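Local coordinates for D-3-phosphoglycerate dehydrogenase-related protein (Vibrio cholerae, PDB 4S1V) that probably catalyses the NAD-dependent oxidation of a D-2-hydroxy acid, such as 3-phosphoglycerate, to the corresponding 2-oxo acid, at residues K3-D8 with E43-F48; T58-N63 with P87-Y92. All blocks are in the same frame, centred on the assembly; numbering follows the deposited sequence.

Contact 1: residues K3-D8 with E43-F48; sequences KIAILD and ERLKPF
Lys3 and Phe48 bring the two backbones nearest each other, their CA atoms 5.1 Å apart, where strand 3-6 begins and the chain leaves helix 38-45 through a type I turn. That turn, running from Leu45 to Phe48 and closed by the bond from Phe48 N to Leu45 O, aims the chain into strand 50-53. No hydrogen bond joins the two segments themselves; the bonds of strand 3-6 go to Asp27 and Thr29 on one flank, and to Glu49, Ala50 and Val52 on the other.

Phe48 carries the side-chain contact. Ala5 CB sits over the centre of one ring face, 3.5 Å from the centroid and only 5° off the normal, a CH-pi contact that a small methyl allows at such close range. From the opposite face comes Lys3: a bend at chi3 (76°) turns its CE against Phe48 CE1 at 3.7 Å, and NZ stands 4.6 Å from the ring centroid, 30° off the normal, as an off-centre cation-pi partner. Lys3 NZ also passes 4.0 Å from Pro47 CG. Part of the ring edge lies against the main chain, with Lys3 C near its plane. Just past the end of strand 3-6, Leu7 meets Leu45 tip to tip through their CD2 methyls at 3.8 Å, while Leu45 CD2 also touches Ala5 CB.

Residue choice follows position. Ala5 leaves room for an aromatic ring on the strand, the leucines bring branched methyls to buried positions, and partly exposed Lys3 can lay its aliphatic chain on the ring while keeping its ammonium near the surface. The chemistry is thus dispersion and an off-centre cation-pi attraction rather than hydrogen bonding, uniting the beta-alpha-beta crossover from strand 27-30 to strand 50-53 with the intervening strand 3-6.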
loop_
_atom_site.group_PDB
_atom_site.type_symbol
_atom_site.label_atom_id
_atom_site.label_comp_id
_atom_site.label_asym_id
_atom_site.label_seq_id
_atom_site.Cartn_x
_atom_site.Cartn_y
_atom_site.Cartn_z
ATOM N N LYS C 3 28.875 -8.147 42.301
ATOM C CA LYS C 3 28.350 -8.655 41.042
ATOM C C LYS C 3 27.056 -7.901 40.741
ATOM O O LYS C 3 26.101 -7.958 41.527
ATOM C CB LYS C 3 28.097 -10.167 41.099
ATOM C CG LYS C 3 29.300 -11.025 40.712
ATOM C CD LYS C 3 28.884 -12.351 40.079
ATOM C CE LYS C 3 28.406 -12.175 38.636
ATOM N NZ LYS C 3 28.085 -13.459 37.950
ATOM N N ILE C 4 27.049 -7.203 39.602
ATOM C CA ILE C 4 25.980 -6.271 39.231
ATOM C C ILE C 4 25.304 -6.678 37.926
ATOM O O ILE C 4 25.975 -6.912 36.926
ATOM C CB ILE C 4 26.532 -4.831 39.081
ATOM C CG1 ILE C 4 27.105 -4.328 40.411
ATOM C CG2 ILE C 4 25.464 -3.867 38.567
ATOM C CD1 ILE C 4 28.148 -3.245 40.254
ATOM N N ALA C 5 23.972 -6.750 37.944
ATOM C CA ALA C 5 23.200 -6.985 36.727
ATOM C C ALA C 5 22.398 -5.751 36.300
ATOM O O ALA C 5 21.733 -5.109 37.121
ATOM C CB ALA C 5 22.283 -8.191 36.891
ATOM N N ILE C 6 22.474 -5.422 35.011
ATOM C CA ILE C 6 21.640 -4.373 34.430
ATOM C C ILE C 6 20.614 -5.041 33.526
ATOM O O ILE C 6 20.979 -5.730 32.568
ATOM C CB ILE C 6 22.455 -3.330 33.631
ATOM C CG1 ILE C 6 23.588 -2.754 34.485
ATOM C CG2 ILE C 6 21.545 -2.206 33.143
ATOM C CD1 ILE C 6 24.448 -1.742 33.756
ATOM N N LEU C 7 19.335 -4.847 33.841
ATOM C CA LEU C 7 18.254 -5.485 33.085
ATOM C C LEU C 7 17.746 -4.654 31.893
ATOM O O LEU C 7 17.875 -3.427 31.868
ATOM C CB LEU C 7 17.085 -5.846 34.011
ATOM C CG LEU C 7 17.281 -6.884 35.122
ATOM C CD1 LEU C 7 16.004 -7.018 35.948
ATOM C CD2 LEU C 7 17.686 -8.240 34.549
ATOM N N ASP C 8 17.211 -5.351 30.895
ATOM C CA ASP C 8 16.393 -4.748 29.829
ATOM C C ASP C 8 17.044 -3.680 28.925
ATOM O O ASP C 8 16.348 -2.790 28.435
ATOM C CB ASP C 8 15.081 -4.209 30.418
ATOM C CG ASP C 8 14.317 -5.256 31.211
ATOM O OD1 ASP C 8 14.009 -6.333 30.659
ATOM O OD2 ASP C 8 14.012 -4.998 32.388
ATOM N N GLU C 43 16.612 -17.726 37.915
ATOM C CA GLU C 43 17.776 -18.539 37.558
ATOM C C GLU C 43 18.919 -17.690 37.010
ATOM O O GLU C 43 20.088 -17.997 37.236
ATOM C CB GLU C 43 17.400 -19.659 36.577
ATOM C CG GLU C 43 16.471 -20.725 37.159
ATOM C CD GLU C 43 16.905 -21.217 38.534
ATOM O OE1 GLU C 43 18.048 -21.709 38.666
ATOM O OE2 GLU C 43 16.103 -21.111 39.487
ATOM N N ARG C 44 18.571 -16.619 36.303
ATOM C CA ARG C 44 19.557 -15.712 35.718
ATOM C C ARG C 44 20.213 -14.797 36.766
ATOM O O ARG C 44 21.423 -14.554 36.717
ATOM C CB ARG C 44 18.904 -14.902 34.591
ATOM C CG ARG C 44 19.667 -13.677 34.117
ATOM C CD ARG C 44 18.893 -12.925 33.041
ATOM N NE ARG C 44 18.814 -13.673 31.787
ATOM C CZ ARG C 44 18.229 -13.230 30.676
ATOM N NH1 ARG C 44 17.661 -12.028 30.644
ATOM N NH2 ARG C 44 18.216 -13.992 29.589
ATOM N N LEU C 45 19.418 -14.324 37.724
ATOM C CA LEU C 45 19.869 -13.301 38.675
ATOM C C LEU C 45 20.423 -13.820 40.009
ATOM O O LEU C 45 20.871 -13.023 40.842
ATOM C CB LEU C 45 18.747 -12.277 38.931
ATOM C CG LEU C 45 18.168 -11.532 37.719
ATOM C CD1 LEU C 45 16.993 -10.649 38.123
ATOM C CD2 LEU C 45 19.233 -10.725 36.994
ATOM N N LYS C 46 20.400 -15.141 40.212
ATOM C CA LYS C 46 20.859 -15.727 41.480
ATOM C C LYS C 46 22.197 -15.177 42.012
ATOM O O LYS C 46 22.247 -14.738 43.162
ATOM C CB LYS C 46 20.872 -17.262 41.445
ATOM C CG LYS C 46 19.544 -17.877 41.844
ATOM C CD LYS C 46 19.723 -19.101 42.720
ATOM C CE LYS C 46 18.383 -19.774 43.006
ATOM N NZ LYS C 46 17.461 -18.968 43.862
ATOM N N PRO C 47 23.265 -15.172 41.180
ATOM C CA PRO C 47 24.581 -14.776 41.706
ATOM C C PRO C 47 24.767 -13.265 41.932
ATOM O O PRO C 47 25.835 -12.840 42.383
ATOM C CB PRO C 47 25.544 -15.255 40.618
ATOM C CG PRO C 47 24.752 -15.153 39.364
ATOM C CD PRO C 47 23.344 -15.532 39.749
ATOM N N PHE C 48 23.750 -12.463 41.626
ATOM C CA PHE C 48 23.909 -11.008 41.677
ATOM C C PHE C 48 23.567 -10.390 43.026
ATOM O O PHE C 48 22.625 -10.805 43.698
ATOM C CB PHE C 48 23.139 -10.336 40.543
ATOM C CG PHE C 48 23.723 -10.602 39.187
ATOM C CD1 PHE C 48 24.897 -9.975 38.788
ATOM C CD2 PHE C 48 23.110 -11.494 38.313
ATOM C CE1 PHE C 48 25.439 -10.224 37.537
ATOM C CE2 PHE C 48 23.647 -11.748 37.063
ATOM C CZ PHE C 48 24.811 -11.114 36.673
#

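Contact 2: residues T58-N63 with P87-Y92; sequences TPITEN and PLCERY
Tyr92 presents its ring edge to Glu62, whose OE2 lies near the ring plane; the carboxylate is turned almost perpendicular to that ring, at 88°. Also at the edge is Leu88 O, from the preceding helical turn. Tyr92 OH donates a 2.8 Å hydrogen bond to Glu62 OE2, arriving on the anti side of the oxygen and 19° out of the carboxylate plane. The Arg91 guanidinium stands obliquely to the same oxygen: NH1 is 4.0 Å from Glu62 OE2, a long salt bridge in which no N-H points at the acceptor, so the attraction is one of charge alone.

Glu62 reaches across because its CG is anti to the backbone N (chi1 -172°) and the chain beyond is extended. Its methylene stem is useful too: Leu88 CD2 rests 3.8 Å from Glu62 CB, the two side chains crossing at about a right angle. A long acidic residue therefore suits this exposed margin, apolar at its root and charged at its end. Further inside, Ile60 CG2 meets Cys89 SG at 4.1 Å, two compact apolar groups in buried positions.

Thr61, at the N-cap of helix 62-66, makes a weak capping bond to Leu64 N. Leu65 of that helix is touched by Ile60, Leu88, Cys89 and Tyr92, while Ile60, just before helix 62-66, and Cys89, on helix 86-91, both rest on Ile74 of strand 73-76.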
loop_
_atom_site.group_PDB
_atom_site.type_symbol
_atom_site.label_atom_id
_atom_site.label_comp_id
_atom_site.label_asym_id
_atom_site.label_seq_id
_atom_site.Cartn_x
_atom_site.Cartn_y
_atom_site.Cartn_z
ATOM N N THR C 58 10.944 -4.004 34.041
ATOM C CA THR C 58 10.707 -5.244 34.793
ATOM C C THR C 58 10.044 -4.961 36.144
ATOM O O THR C 58 10.568 -4.191 36.942
ATOM C CB THR C 58 12.018 -6.034 34.996
ATOM O OG1 THR C 58 12.479 -6.526 33.732
ATOM C CG2 THR C 58 11.815 -7.233 35.934
ATOM N N PRO C 59 8.881 -5.582 36.406
ATOM C CA PRO C 59 8.327 -5.451 37.753
ATOM C C PRO C 59 9.147 -6.269 38.762
ATOM O O PRO C 59 9.617 -7.357 38.440
ATOM C CB PRO C 59 6.926 -6.042 37.613
ATOM C CG PRO C 59 7.048 -7.031 36.490
ATOM C CD PRO C 59 8.050 -6.441 35.536
ATOM N N ILE C 60 9.326 -5.732 39.962
ATOM C CA ILE C 60 9.941 -6.481 41.053
ATOM C C ILE C 60 8.829 -7.056 41.927
ATOM O O ILE C 60 8.146 -6.319 42.638
ATOM C CB ILE C 60 10.896 -5.601 41.899
ATOM C CG1 ILE C 60 11.995 -4.976 41.020
ATOM C CG2 ILE C 60 11.503 -6.411 43.036
ATOM C CD1 ILE C 60 12.835 -5.971 40.236
ATOM N N THR C 61 8.636 -8.366 41.848
ATOM C CA THR C 61 7.568 -9.033 42.593
ATOM C C THR C 61 8.114 -9.715 43.845
ATOM O O THR C 61 9.326 -9.827 44.010
ATOM C CB THR C 61 6.843 -10.084 41.731
ATOM O OG1 THR C 61 7.786 -11.057 41.273
ATOM C CG2 THR C 61 6.129 -9.437 40.535
ATOM N N GLU C 62 7.219 -10.169 44.720
ATOM C CA GLU C 62 7.627 -10.946 45.888
ATOM C C GLU C 62 8.304 -12.249 45.460
ATOM O O GLU C 62 9.290 -12.675 46.066
ATOM C CB GLU C 62 6.446 -11.224 46.819
ATOM C CG GLU C 62 6.866 -11.865 48.132
ATOM C CD GLU C 62 5.858 -11.685 49.252
ATOM O OE1 GLU C 62 4.661 -11.473 48.968
ATOM O OE2 GLU C 62 6.272 -11.761 50.425
ATOM N N ASN C 63 7.776 -12.859 44.402
ATOM C CA ASN C 63 8.374 -14.045 43.801
ATOM C C ASN C 63 9.865 -13.856 43.486
ATOM O O ASN C 63 10.682 -14.714 43.813
ATOM C CB ASN C 63 7.593 -14.449 42.547
ATOM C CG ASN C 63 8.075 -15.758 41.946
ATOM O OD1 ASN C 63 8.395 -16.709 42.659
ATOM N ND2 ASN C 63 8.120 -15.813 40.622
ATOM N N PRO C 87 8.593 -0.881 50.466
ATOM C CA PRO C 87 8.431 -1.589 51.736
ATOM C C PRO C 87 8.694 -3.099 51.615
ATOM O O PRO C 87 9.405 -3.660 52.452
ATOM C CB PRO C 87 6.975 -1.300 52.106
ATOM C CG PRO C 87 6.741 0.066 51.546
ATOM C CD PRO C 87 7.496 0.081 50.240
ATOM N N LEU C 88 8.166 -3.731 50.562
ATOM C CA LEU C 88 8.321 -5.178 50.362
ATOM C C LEU C 88 9.778 -5.573 50.112
ATOM O O LEU C 88 10.243 -6.585 50.635
ATOM C CB LEU C 88 7.417 -5.689 49.222
ATOM C CG LEU C 88 7.245 -7.203 49.007
ATOM C CD1 LEU C 88 6.271 -7.829 50.004
ATOM C CD2 LEU C 88 6.774 -7.487 47.591
ATOM N N CYS C 89 10.489 -4.782 49.309
ATOM C CA CYS C 89 11.909 -5.022 49.045
ATOM C C CYS C 89 12.741 -5.064 50.334
ATOM O O CYS C 89 13.565 -5.955 50.521
ATOM C CB CYS C 89 12.468 -3.948 48.107
ATOM S SG CYS C 89 12.026 -4.136 46.365
ATOM N N GLU C 90 12.506 -4.096 51.215
ATOM C CA GLU C 90 13.273 -3.954 52.456
ATOM C C GLU C 90 12.944 -5.074 53.431
ATOM O O GLU C 90 13.825 -5.577 54.127
ATOM C CB GLU C 90 13.019 -2.580 53.077
ATOM C CG GLU C 90 13.437 -1.439 52.160
ATOM C CD GLU C 90 13.075 -0.065 52.689
ATOM O OE1 GLU C 90 11.890 0.168 53.038
ATOM O OE2 GLU C 90 13.983 0.793 52.730
ATOM N N ARG C 91 11.674 -5.483 53.440
ATOM C CA ARG C 91 11.225 -6.639 54.210
ATOM C C ARG C 91 12.013 -7.909 53.843
ATOM O O ARG C 91 12.168 -8.802 54.673
ATOM C CB ARG C 91 9.716 -6.830 54.024
ATOM C CG ARG C 91 9.061 -7.862 54.933
ATOM C CD ARG C 91 9.052 -9.236 54.281
ATOM N NE ARG C 91 8.274 -10.196 55.052
ATOM C CZ ARG C 91 6.983 -10.449 54.858
ATOM N NH1 ARG C 91 6.298 -9.815 53.909
ATOM N NH2 ARG C 91 6.375 -11.343 55.622
ATOM N N TYR C 92 12.516 -7.980 52.608
ATOM C CA TYR C 92 13.412 -9.067 52.196
ATOM C C TYR C 92 14.887 -8.696 52.293
ATOM O O TYR C 92 15.742 -9.380 51.721
ATOM C CB TYR C 92 13.088 -9.537 50.779
ATOM C CG TYR C 92 11.930 -10.490 50.731
ATOM C CD1 TYR C 92 10.626 -10.014 50.628
ATOM C CD2 TYR C 92 12.132 -11.868 50.804
ATOM C CE1 TYR C 92 9.553 -10.879 50.587
ATOM C CE2 TYR C 92 11.058 -12.743 50.765
ATOM C CZ TYR C 92 9.775 -12.238 50.658
ATOM O OH TYR C 92 8.695 -13.082 50.626
#

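Both contacts belong to the domain built on the five-stranded parallel sheet, whose 2-1-3-4-5 strand order is that of a flavodoxin-like fold; in D-2-hydroxyacid dehydrogenases this domain accompanies the Rossmann-type NAD-binding domain. They come in series along the chain, contact 1 closing before contact 2 opens, with centres about 15 Å apart. Contact 1 sets helix 38-45 beside strand 3-6, and contact 2 joins helices 62-66 and 86-91 near strand 73-76. A probable, rather short hydrogen bond between Asp8 OD2 and Thr58 OG1 (2.5 Å) links them directly. Helix 38-45 also touches Thr58 and Asn63, so the three helices form a continuous row along the sheet.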